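PDB 4FF5: glycosyl hydrolase 25 from Streptococcus pneumoniae, which probably hydrolyses glycosidic bonds of cell-wall peptidoglycan, as other family 25 lysozymes do, and is a virulence factor participating in host-cell invasion. Local coordinates for residues 63-68 and 240-245; 118-123 and 137-142; 151-156 and 168-173. All coordinates share one frame; numbering follows the deposited sequence.

The three contacts sit in one TIM-barrel fold: contacts 2 and 3 in its wall, contact 1 in loops next to its first and last strands. Contacts 2 and 3 belong to successive beta-alpha units: each packs a strand, 118-123 or 151-155, against the helix that follows it. The two strands are parallel neighbours in the sheet, probably joined by Ala-122 O to Asp-154 N, and the contact centres lie about 10 Å apart. Contact 1 brackets both in sequence. It joins loops beside strands 54-57 and 244-249, which themselves pair, with its centre about 21 Å from that of contact 2 and 27 Å from that of contact 3.

Contact 1: 63-68 and 240-245; sequences PEEINY and FDHDLD
The carbonyl oxygen of Glu-65 receives a hydrogen bond from a water molecule at 2.6 Å and also meets the rim of the Phe-240 ring. The same water accepts the backbone N-H of Asp-241 at 2.9 Å, so a single solvent molecule bridges the two main chains. Glu-65 O lies close to the plane of the phenyl ring, 3.6 Å from Phe-240 CD1, where the slightly positive ring hydrogens are directed.

Beside this bridge the side chains of Glu-65 and His-242 lie roughly perpendicular. The glutamate chain runs extended beyond CG and brings OE1 to the imidazole edge, 2.9 Å from His-242 NE2. Carboxylate and ring planes are turned 69° against each other, although OE1 itself stays near the plane of the ring. This polar pair lies toward the surface, whereas Ile-66 and Phe-240 are buried.

In this TIM-type barrel the loop after the first strand, 54-57, meets the chain leading to the last, 244-249. Ile-66 N bonds to Pro-63 O at the end of a short 3-10 turn. Phe-240 has its CG anti to the backbone N (chi1 -176°), which carries the ring across to Ile-66. There Ile-66 CG1 approaches the ring obliquely, neither over its face nor at its edge, 3.7 Å from Phe-240 CD1. The backbone N of His-242 stands over one face of this ring, 3.8 Å above its plane. Ile-66 CG2, its other branch, covers a face of the Tyr-68 ring. Leu-71 of helix 68-73 touches both Ile-66 and Phe-240, while Asn-67 caps the start of that helix through OD1 and the backbone N of Ala-70.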
loop_
_atom_site.group_PDB
_atom_site.type_symbol
_atom_site.label_atom_id
_atom_site.label_comp_id
_atom_site.label_asym_id
_atom_site.label_seq_id
_atom_site.Cartn_x
_atom_site.Cartn_y
_atom_site.Cartn_z
ATOM N N PRO A 63 -6.784 -0.283 -15.573
ATOM C CA PRO A 63 -7.967 -1.108 -15.295
ATOM C C PRO A 63 -8.509 -1.844 -16.526
ATOM O O PRO A 63 -8.939 -2.993 -16.402
ATOM C CB PRO A 63 -8.976 -0.082 -14.781
ATOM C CG PRO A 63 -8.113 0.901 -14.053
ATOM C CD PRO A 63 -6.904 1.049 -14.942
ATOM N N GLU A 64 -8.452 -1.203 -17.697
ATOM C CA GLU A 64 -8.947 -1.819 -18.933
ATOM C C GLU A 64 -8.080 -2.999 -19.369
ATOM O O GLU A 64 -8.491 -3.810 -20.208
ATOM C CB GLU A 64 -9.101 -0.785 -20.067
ATOM C CG GLU A 64 -7.814 -0.363 -20.767
ATOM C CD GLU A 64 -7.328 1.013 -20.352
ATOM O OE1 GLU A 64 -6.314 1.470 -20.927
ATOM N N GLU A 65 -6.878 -3.100 -18.799
ATOM C CA GLU A 65 -6.005 -4.233 -19.100
ATOM C C GLU A 65 -6.093 -5.319 -18.031
ATOM O O GLU A 65 -5.488 -6.390 -18.168
ATOM C CB GLU A 65 -4.573 -3.773 -19.341
ATOM C CG GLU A 65 -4.344 -3.168 -20.714
ATOM C CD GLU A 65 -3.095 -2.321 -20.787
ATOM O OE1 GLU A 65 -2.152 -2.565 -20.013
ATOM O OE2 GLU A 65 -3.050 -1.392 -21.620
ATOM N N ILE A 66 -6.902 -5.068 -17.002
ATOM C CA ILE A 66 -7.106 -6.041 -15.917
ATOM C C ILE A 66 -8.430 -6.805 -16.023
ATOM O O ILE A 66 -9.508 -6.200 -16.008
ATOM C CB ILE A 66 -7.039 -5.384 -14.517
ATOM C CG1 ILE A 66 -5.679 -4.700 -14.314
ATOM C CG2 ILE A 66 -7.297 -6.429 -13.434
ATOM C CD1 ILE A 66 -5.675 -3.704 -13.167
ATOM N N ASN A 67 -8.323 -8.136 -16.109
ATOM C CA ASN A 67 -9.469 -9.007 -15.965
ATOM C C ASN A 67 -9.741 -9.171 -14.468
ATOM O O ASN A 67 -9.173 -10.052 -13.821
ATOM C CB ASN A 67 -9.221 -10.358 -16.678
ATOM C CG ASN A 67 -10.408 -11.292 -16.599
ATOM O OD1 ASN A 67 -11.354 -11.040 -15.861
ATOM N ND2 ASN A 67 -10.346 -12.406 -17.337
ATOM N N TYR A 68 -10.603 -8.318 -13.914
ATOM C CA TYR A 68 -10.783 -8.317 -12.449
ATOM C C TYR A 68 -11.364 -9.628 -11.928
ATOM O O TYR A 68 -10.971 -10.087 -10.857
ATOM C CB TYR A 68 -11.599 -7.132 -11.953
ATOM C CG TYR A 68 -10.881 -5.796 -12.031
ATOM C CD1 TYR A 68 -9.966 -5.398 -11.037
ATOM C CD2 TYR A 68 -11.126 -4.917 -13.097
ATOM C CE1 TYR A 68 -9.322 -4.159 -11.105
ATOM C CE2 TYR A 68 -10.493 -3.684 -13.174
ATOM C CZ TYR A 68 -9.581 -3.311 -12.181
ATOM O OH TYR A 68 -8.970 -2.080 -12.286
ATOM N N PHE A 240 -3.776 -10.402 -15.628
ATOM C CA PHE A 240 -3.030 -9.189 -16.004
ATOM C C PHE A 240 -1.714 -9.586 -16.659
ATOM O O PHE A 240 -0.977 -10.416 -16.130
ATOM C CB PHE A 240 -2.801 -8.277 -14.766
ATOM C CG PHE A 240 -2.132 -6.949 -15.071
ATOM C CD1 PHE A 240 -2.693 -6.051 -15.980
ATOM C CD2 PHE A 240 -0.975 -6.570 -14.403
ATOM C CE1 PHE A 240 -2.077 -4.839 -16.264
ATOM C CE2 PHE A 240 -0.363 -5.356 -14.664
ATOM C CZ PHE A 240 -0.917 -4.481 -15.598
ATOM N N ASP A 241 -1.422 -8.992 -17.811
ATOM C CA ASP A 241 -0.270 -9.392 -18.623
ATOM C C ASP A 241 1.071 -8.774 -18.208
ATOM O O ASP A 241 2.131 -9.300 -18.558
ATOM C CB ASP A 241 -0.525 -9.065 -20.097
ATOM C CG ASP A 241 -1.621 -9.922 -20.724
ATOM O OD1 ASP A 241 -2.044 -10.947 -20.147
ATOM O OD2 ASP A 241 -2.064 -9.559 -21.827
ATOM N N HIS A 242 1.035 -7.661 -17.478
ATOM C CA HIS A 242 2.251 -6.897 -17.203
ATOM C C HIS A 242 2.734 -7.080 -15.793
ATOM O O HIS A 242 2.081 -7.756 -14.996
ATOM C CB HIS A 242 2.023 -5.423 -17.515
ATOM C CG HIS A 242 1.273 -5.203 -18.802
ATOM N ND1 HIS A 242 1.787 -5.551 -19.999
ATOM C CD2 HIS A 242 -0.008 -4.706 -19.047
ATOM C CE1 HIS A 242 0.889 -5.275 -20.969
ATOM N NE2 HIS A 242 -0.210 -4.754 -20.385
ATOM N N ASP A 243 3.882 -6.473 -15.500
ATOM C CA ASP A 243 4.559 -6.569 -14.196
ATOM C C ASP A 243 3.698 -6.094 -13.032
ATOM O O ASP A 243 3.024 -5.061 -13.133
ATOM C CB ASP A 243 5.856 -5.752 -14.224
ATOM C CG ASP A 243 6.953 -6.423 -15.009
ATOM O OD1 ASP A 243 6.799 -7.589 -15.379
ATOM O OD2 ASP A 243 7.985 -5.777 -15.258
ATOM N N LEU A 244 3.733 -6.840 -11.925
ATOM C CA LEU A 244 3.017 -6.448 -10.710
ATOM C C LEU A 244 3.907 -6.498 -9.476
ATOM O O LEU A 244 4.722 -7.427 -9.303
ATOM C CB LEU A 244 1.819 -7.370 -10.458
ATOM C CG LEU A 244 0.522 -7.156 -11.232
ATOM C CD1 LEU A 244 -0.452 -8.285 -10.930
ATOM C CD2 LEU A 244 -0.065 -5.795 -10.874
ATOM N N ASP A 245 3.719 -5.516 -8.605
ATOM C CA ASP A 245 4.289 -5.578 -7.271
ATOM C C ASP A 245 3.575 -6.663 -6.490
ATOM O O ASP A 245 2.342 -6.600 -6.340
ATOM C CB ASP A 245 4.059 -4.265 -6.516
ATOM C CG ASP A 245 4.884 -3.095 -7.047
ATOM O OD1 ASP A 245 4.601 -1.941 -6.624
ATOM O OD2 ASP A 245 5.800 -3.294 -7.870
HETATM O O HOH W 1 -3.353 -7.378 -19.264
#

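Contact 2: 118-123 and 137-142; sequences VAVYAY and EVFYNA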
loop_
_atom_site.group_PDB
_atom_site.type_symbol
_atom_site.label_atom_id
_atom_site.label_comp_id
_atom_site.label_asym_id
_atom_site.label_seq_id
_atom_site.Cartn_x
_atom_site.Cartn_y
_atom_site.Cartn_z
ATOM N N VAL A 118 -9.348 -4.357 0.368
ATOM C CA VAL A 118 -8.525 -3.377 -0.309
ATOM C C VAL A 118 -8.104 -2.321 0.699
ATOM O O VAL A 118 -8.939 -1.763 1.421
ATOM C CB VAL A 118 -9.315 -2.685 -1.453
ATOM C CG1 VAL A 118 -8.458 -1.633 -2.151
ATOM C CG2 VAL A 118 -9.812 -3.717 -2.457
ATOM N N ALA A 119 -6.804 -2.064 0.740
ATOM C CA ALA A 119 -6.233 -0.984 1.514
ATOM C C ALA A 119 -5.737 0.052 0.519
ATOM O O ALA A 119 -5.792 -0.180 -0.693
ATOM C CB ALA A 119 -5.083 -1.522 2.358
ATOM N N VAL A 120 -5.239 1.187 1.013
ATOM C CA VAL A 120 -4.801 2.243 0.122
ATOM C C VAL A 120 -3.415 2.751 0.515
ATOM O O VAL A 120 -2.996 2.570 1.654
ATOM C CB VAL A 120 -5.811 3.432 0.071
ATOM C CG1 VAL A 120 -7.097 3.030 -0.678
ATOM C CG2 VAL A 120 -6.079 4.017 1.463
ATOM N N TYR A 121 -2.726 3.413 -0.410
ATOM C CA TYR A 121 -1.449 4.062 -0.083
ATOM C C TYR A 121 -1.249 5.420 -0.759
ATOM O O TYR A 121 -1.860 5.713 -1.781
ATOM C CB TYR A 121 -0.237 3.126 -0.347
ATOM C CG TYR A 121 0.282 2.986 -1.791
ATOM C CD1 TYR A 121 1.298 3.824 -2.269
ATOM C CD2 TYR A 121 -0.176 1.957 -2.625
ATOM C CE1 TYR A 121 1.799 3.687 -3.556
ATOM C CE2 TYR A 121 0.339 1.783 -3.904
ATOM C CZ TYR A 121 1.311 2.661 -4.363
ATOM O OH TYR A 121 1.814 2.481 -5.609
ATOM N N ALA A 122 -0.367 6.221 -0.185
ATOM C CA ALA A 122 0.022 7.511 -0.758
ATOM C C ALA A 122 1.529 7.608 -0.790
ATOM O O ALA A 122 2.180 7.281 0.195
ATOM C CB ALA A 122 -0.557 8.651 0.077
ATOM N N TYR A 123 2.078 8.091 -1.912
ATOM C CA TYR A 123 3.512 8.338 -2.032
ATOM C C TYR A 123 3.783 9.669 -1.335
ATOM O O TYR A 123 3.265 10.703 -1.753
ATOM C CB TYR A 123 3.884 8.396 -3.522
ATOM C CG TYR A 123 5.347 8.576 -3.860
ATOM C CD1 TYR A 123 6.198 7.461 -3.890
ATOM C CD2 TYR A 123 5.867 9.811 -4.247
ATOM C CE1 TYR A 123 7.530 7.578 -4.232
ATOM C CE2 TYR A 123 7.222 9.947 -4.576
ATOM C CZ TYR A 123 8.041 8.813 -4.566
ATOM O OH TYR A 123 9.378 8.850 -4.895
ATOM N N GLU A 137 -4.576 15.221 3.709
ATOM C CA GLU A 137 -6.006 15.525 3.627
ATOM C C GLU A 137 -6.614 15.112 2.282
ATOM O O GLU A 137 -7.678 14.492 2.249
ATOM C CB GLU A 137 -6.288 16.997 3.954
ATOM C CG GLU A 137 -7.775 17.313 3.956
ATOM C CD GLU A 137 -8.123 18.587 4.696
ATOM O OE1 GLU A 137 -7.197 19.337 5.079
ATOM O OE2 GLU A 137 -9.337 18.824 4.904
ATOM N N VAL A 138 -5.930 15.450 1.188
ATOM C CA VAL A 138 -6.328 15.043 -0.167
ATOM C C VAL A 138 -6.492 13.519 -0.274
ATOM O O VAL A 138 -7.431 13.009 -0.936
ATOM C CB VAL A 138 -5.299 15.554 -1.215
ATOM C CG1 VAL A 138 -5.578 14.992 -2.609
ATOM C CG2 VAL A 138 -5.280 17.079 -1.254
ATOM N N PHE A 139 -5.572 12.809 0.376
ATOM C CA PHE A 139 -5.483 11.335 0.358
ATOM C C PHE A 139 -6.634 10.769 1.158
ATOM O O PHE A 139 -7.368 9.925 0.674
ATOM C CB PHE A 139 -4.139 10.942 0.972
ATOM C CG PHE A 139 -3.952 9.472 1.251
ATOM C CD1 PHE A 139 -4.295 8.487 0.305
ATOM C CD2 PHE A 139 -3.298 9.071 2.425
ATOM C CE1 PHE A 139 -4.065 7.133 0.569
ATOM C CE2 PHE A 139 -3.054 7.720 2.674
ATOM C CZ PHE A 139 -3.426 6.753 1.741
ATOM N N TYR A 140 -6.804 11.264 2.386
ATOM C CA TYR A 140 -7.900 10.802 3.218
ATOM C C TYR A 140 -9.271 11.040 2.575
ATOM O O TYR A 140 -10.111 10.147 2.583
ATOM C CB TYR A 140 -7.847 11.410 4.613
ATOM C CG TYR A 140 -8.822 10.773 5.563
ATOM C CD1 TYR A 140 -10.074 11.357 5.801
ATOM C CD2 TYR A 140 -8.524 9.564 6.184
ATOM C CE1 TYR A 140 -10.983 10.768 6.662
ATOM C CE2 TYR A 140 -9.428 8.963 7.043
ATOM C CZ TYR A 140 -10.646 9.574 7.282
ATOM O OH TYR A 140 -11.532 8.984 8.128
ATOM N N ASN A 141 -9.490 12.239 2.047
ATOM C CA ASN A 141 -10.793 12.588 1.473
ATOM C C ASN A 141 -11.111 11.798 0.222
ATOM O O ASN A 141 -12.273 11.499 -0.040
ATOM C CB ASN A 141 -10.912 14.093 1.233
ATOM C CG ASN A 141 -10.907 14.893 2.526
ATOM O OD1 ASN A 141 -11.116 14.342 3.616
ATOM N ND2 ASN A 141 -10.642 16.200 2.422
ATOM N N ALA A 142 -10.084 11.413 -0.530
ATOM C CA ALA A 142 -10.319 10.615 -1.724
ATOM C C ALA A 142 -10.575 9.128 -1.409
ATOM O O ALA A 142 -11.382 8.474 -2.047
ATOM C CB ALA A 142 -9.171 10.783 -2.712
#
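Strand 118-123 and helix 137-142 run nearly antiparallel, their axes 9.5 Å apart at an angle of 158°, and the backbones come nearest at Ala-122 and Phe-139, whose CA atoms are 6.8 Å apart. One aromatic side chain, Phe-139, makes the contact from the helix. With chi1 at 170° its ring is turned opposite its own backbone N and reaches across to the strand.

There the methyl group of Ala-122 meets it squarely. Ala-122 CB stands 3.5 Å from the centroid of the Phe-139 ring and only 5° off the ring normal, a CH-pi contact over the middle of the face. The atoms farther out along the ring approach the strand backbone: Phe-139 CE1 is 3.5 Å from Tyr-121 O, and Phe-139 CZ is 3.6 Å from Tyr-121 C. Val-120 completes the seat. Its CG2 branch comes obliquely to the ring, 3.8 Å from Phe-139 CE1, the valine and phenylalanine side chains running alongside each other and pointing contrary ways.

The alternation of the strand explains the pattern. Val-120 and Ala-122 direct their side chains toward the helix, while Tyr-121, between them, points away and contributes mainly its main-chain atoms. Ala-122 CB and the main chain of Tyr-121 both touch the ring, so it lies close to the strand, and this buried interface is made by packing alone.

Such strand-to-helix packing belongs to the beta-alpha-beta unit formed by strand 118-123, helix 129-143 and strand 151-155. On the face away from the helix, Tyr-121 touches Arg-81, Trp-152 and Asp-154 of the flanking parallel strands. Val-120 also reaches Ile-108 of helix 104-112, and Phe-139 is met by Phe-170 of helix 163-177.

Contact 3: 151-156 and 168-173; sequences YWLDVE and ENFRAK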
loop_
_atom_site.group_PDB
_atom_site.type_symbol
_atom_site.label_atom_id
_atom_site.label_comp_id
_atom_site.label_asym_id
_atom_site.label_seq_id
_atom_site.Cartn_x
_atom_site.Cartn_y
_atom_site.Cartn_z
ATOM N N TYR A 151 -4.538 2.423 5.780
ATOM C CA TYR A 151 -3.933 3.523 5.043
ATOM C C TYR A 151 -2.421 3.398 5.169
ATOM O O TYR A 151 -1.912 3.269 6.276
ATOM C CB TYR A 151 -4.356 4.845 5.658
ATOM C CG TYR A 151 -5.815 5.155 5.520
ATOM C CD1 TYR A 151 -6.760 4.652 6.434
ATOM C CD2 TYR A 151 -6.254 5.999 4.505
ATOM C CE1 TYR A 151 -8.119 4.972 6.298
ATOM C CE2 TYR A 151 -7.602 6.321 4.366
ATOM C CZ TYR A 151 -8.527 5.813 5.261
ATOM O OH TYR A 151 -9.861 6.167 5.081
ATOM N N TRP A 152 -1.714 3.434 4.046
ATOM C CA TRP A 152 -0.250 3.273 4.050
ATOM C C TRP A 152 0.476 4.491 3.529
ATOM O O TRP A 152 0.089 5.074 2.496
ATOM C CB TRP A 152 0.132 2.068 3.184
ATOM C CG TRP A 152 -0.282 0.728 3.753
ATOM C CD1 TRP A 152 -1.420 -0.007 3.458
ATOM C CD2 TRP A 152 0.447 -0.074 4.741
ATOM N NE1 TRP A 152 -1.444 -1.182 4.161
ATOM C CE2 TRP A 152 -0.356 -1.282 4.960
ATOM C CE3 TRP A 152 1.647 0.081 5.444
ATOM C CZ2 TRP A 152 0.046 -2.291 5.834
ATOM C CZ3 TRP A 152 2.026 -0.930 6.339
ATOM C CH2 TRP A 152 1.253 -2.092 6.513
ATOM N N LEU A 153 1.564 4.857 4.214
ATOM C CA LEU A 153 2.453 5.927 3.778
ATOM C C LEU A 153 3.631 5.296 3.078
ATOM O O LEU A 153 4.410 4.577 3.716
ATOM C CB LEU A 153 2.970 6.719 5.001
ATOM C CG LEU A 153 2.048 7.855 5.494
ATOM C CD1 LEU A 153 0.728 7.322 6.034
ATOM C CD2 LEU A 153 2.791 8.717 6.512
ATOM N N ASP A 154 3.740 5.519 1.774
ATOM C CA ASP A 154 4.854 5.002 0.974
ATOM C C ASP A 154 5.977 6.041 1.024
ATOM O O ASP A 154 5.883 7.103 0.407
ATOM C CB ASP A 154 4.376 4.700 -0.463
ATOM C CG ASP A 154 5.526 4.504 -1.453
ATOM O OD1 ASP A 154 6.700 4.476 -1.051
ATOM O OD2 ASP A 154 5.258 4.445 -2.655
ATOM N N VAL A 155 7.021 5.742 1.799
ATOM C CA VAL A 155 8.107 6.684 2.027
ATOM C C VAL A 155 9.353 6.195 1.294
ATOM O O VAL A 155 9.878 5.119 1.614
ATOM C CB VAL A 155 8.407 6.809 3.538
ATOM C CG1 VAL A 155 9.569 7.768 3.782
ATOM C CG2 VAL A 155 7.156 7.284 4.276
ATOM N N GLU A 156 9.843 6.939 0.311
ATOM C CA GLU A 156 11.065 6.459 -0.337
ATOM C C GLU A 156 12.059 7.466 -0.865
ATOM O O GLU A 156 13.147 7.088 -1.293
ATOM C CB GLU A 156 10.767 5.419 -1.395
ATOM C CG GLU A 156 9.810 5.866 -2.472
ATOM C CD GLU A 156 9.338 4.657 -3.300
ATOM O OE1 GLU A 156 9.963 4.422 -4.331
ATOM O OE2 GLU A 156 8.369 3.938 -2.936
ATOM N N GLU A 168 6.065 12.118 10.054
ATOM C CA GLU A 168 5.205 12.275 11.211
ATOM C C GLU A 168 4.120 13.327 10.989
ATOM O O GLU A 168 2.993 13.130 11.423
ATOM C CB GLU A 168 6.021 12.611 12.473
ATOM C CG GLU A 168 5.169 13.011 13.676
ATOM C CD GLU A 168 4.167 11.946 14.130
ATOM O OE1 GLU A 168 4.245 10.773 13.713
ATOM O OE2 GLU A 168 3.285 12.282 14.960
ATOM N N ASN A 169 4.454 14.434 10.326
ATOM C CA ASN A 169 3.430 15.438 9.995
ATOM C C ASN A 169 2.274 14.820 9.202
ATOM O O ASN A 169 1.082 15.053 9.507
ATOM C CB ASN A 169 4.016 16.605 9.201
ATOM C CG ASN A 169 5.030 17.409 9.990
ATOM O OD1 ASN A 169 4.906 17.582 11.214
ATOM N ND2 ASN A 169 6.041 17.919 9.290
ATOM N N PHE A 170 2.643 14.025 8.199
ATOM C CA PHE A 170 1.667 13.327 7.364
ATOM C C PHE A 170 0.823 12.373 8.219
ATOM O O PHE A 170 -0.414 12.435 8.174
ATOM C CB PHE A 170 2.399 12.578 6.246
ATOM C CG PHE A 170 1.510 12.116 5.101
ATOM C CD1 PHE A 170 0.601 11.073 5.263
ATOM C CD2 PHE A 170 1.618 12.708 3.849
ATOM C CE1 PHE A 170 -0.185 10.636 4.201
ATOM C CE2 PHE A 170 0.824 12.285 2.778
ATOM C CZ PHE A 170 -0.082 11.245 2.957
ATOM N N ARG A 171 1.494 11.491 8.973
ATOM C CA ARG A 171 0.821 10.530 9.852
ATOM C C ARG A 171 -0.164 11.185 10.841
ATOM O O ARG A 171 -1.320 10.765 10.947
ATOM C CB ARG A 171 1.859 9.711 10.634
ATOM C CG ARG A 171 1.276 8.482 11.317
ATOM C CD ARG A 171 2.028 8.125 12.605
ATOM N NE ARG A 171 2.002 9.239 13.564
ATOM C CZ ARG A 171 0.987 9.529 14.378
ATOM N NH1 ARG A 171 -0.114 8.790 14.365
ATOM N NH2 ARG A 171 1.073 10.583 15.194
ATOM N N ALA A 172 0.327 12.177 11.585
ATOM C CA ALA A 172 -0.487 12.918 12.556
ATOM C C ALA A 172 -1.736 13.533 11.922
ATOM O O ALA A 172 -2.835 13.472 12.495
ATOM C CB ALA A 172 0.349 14.001 13.227
ATOM N N LYS A 173 -1.574 14.140 10.746
ATOM C CA LYS A 173 -2.724 14.745 10.083
ATOM C C LYS A 173 -3.759 13.685 9.705
ATOM O O LYS A 173 -4.966 13.862 9.939
ATOM C CB LYS A 173 -2.301 15.578 8.871
ATOM C CG LYS A 173 -3.463 16.259 8.148
ATOM C CD LYS A 173 -3.968 17.467 8.952
ATOM C CE LYS A 173 -4.933 18.297 8.120
ATOM N NZ LYS A 173 -5.355 19.506 8.880
#
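In the beta-alpha-beta unit made of strand 151-155, helix 163-177 and strand 182-186, Leu-153 points out from the sheet and meets Phe-170 of the helix that follows. The branched end of Leu-153 meets the CD1 corner of the ring obliquely. Leu-153 CG and CD2 each lie 3.5 Å from Phe-170 CD1, and CD1 of the leucine comes to 3.8 Å from that same ring atom. A chi1 of -165° turns the phenyl ring away from its own backbone N and out toward the strand. The CD2 methyl of Leu-153 also reaches the helix backbone, 3.9 Å from Arg-171 N.

Beyond this apolar contact the end of the Arg-171 side chain turns away from the strand and forms a salt bridge within the helix to Glu-168, one turn earlier. The grip is side-on: Arg-171 NE bonds to Glu-168 OE1 at 2.7 Å and NH2 to Glu-168 OE2 at 2.8 Å. Both bonds are nearly straight and close to the guanidinium plane, and the oxygens are met on the syn side, somewhat out of the carboxylate plane. These paired bonds hold the guanidinium group in a fixed orientation.

Asp-154, Val-155 and Glu-156, at the C-terminal end of the strand, are consistent with the Asp-X-Glu motif of family 25. Leu-153 also packs on Ile-182 of the adjoining strand, while Phe-170 also touches Ala-135 and Ala-136 of helix 129-143.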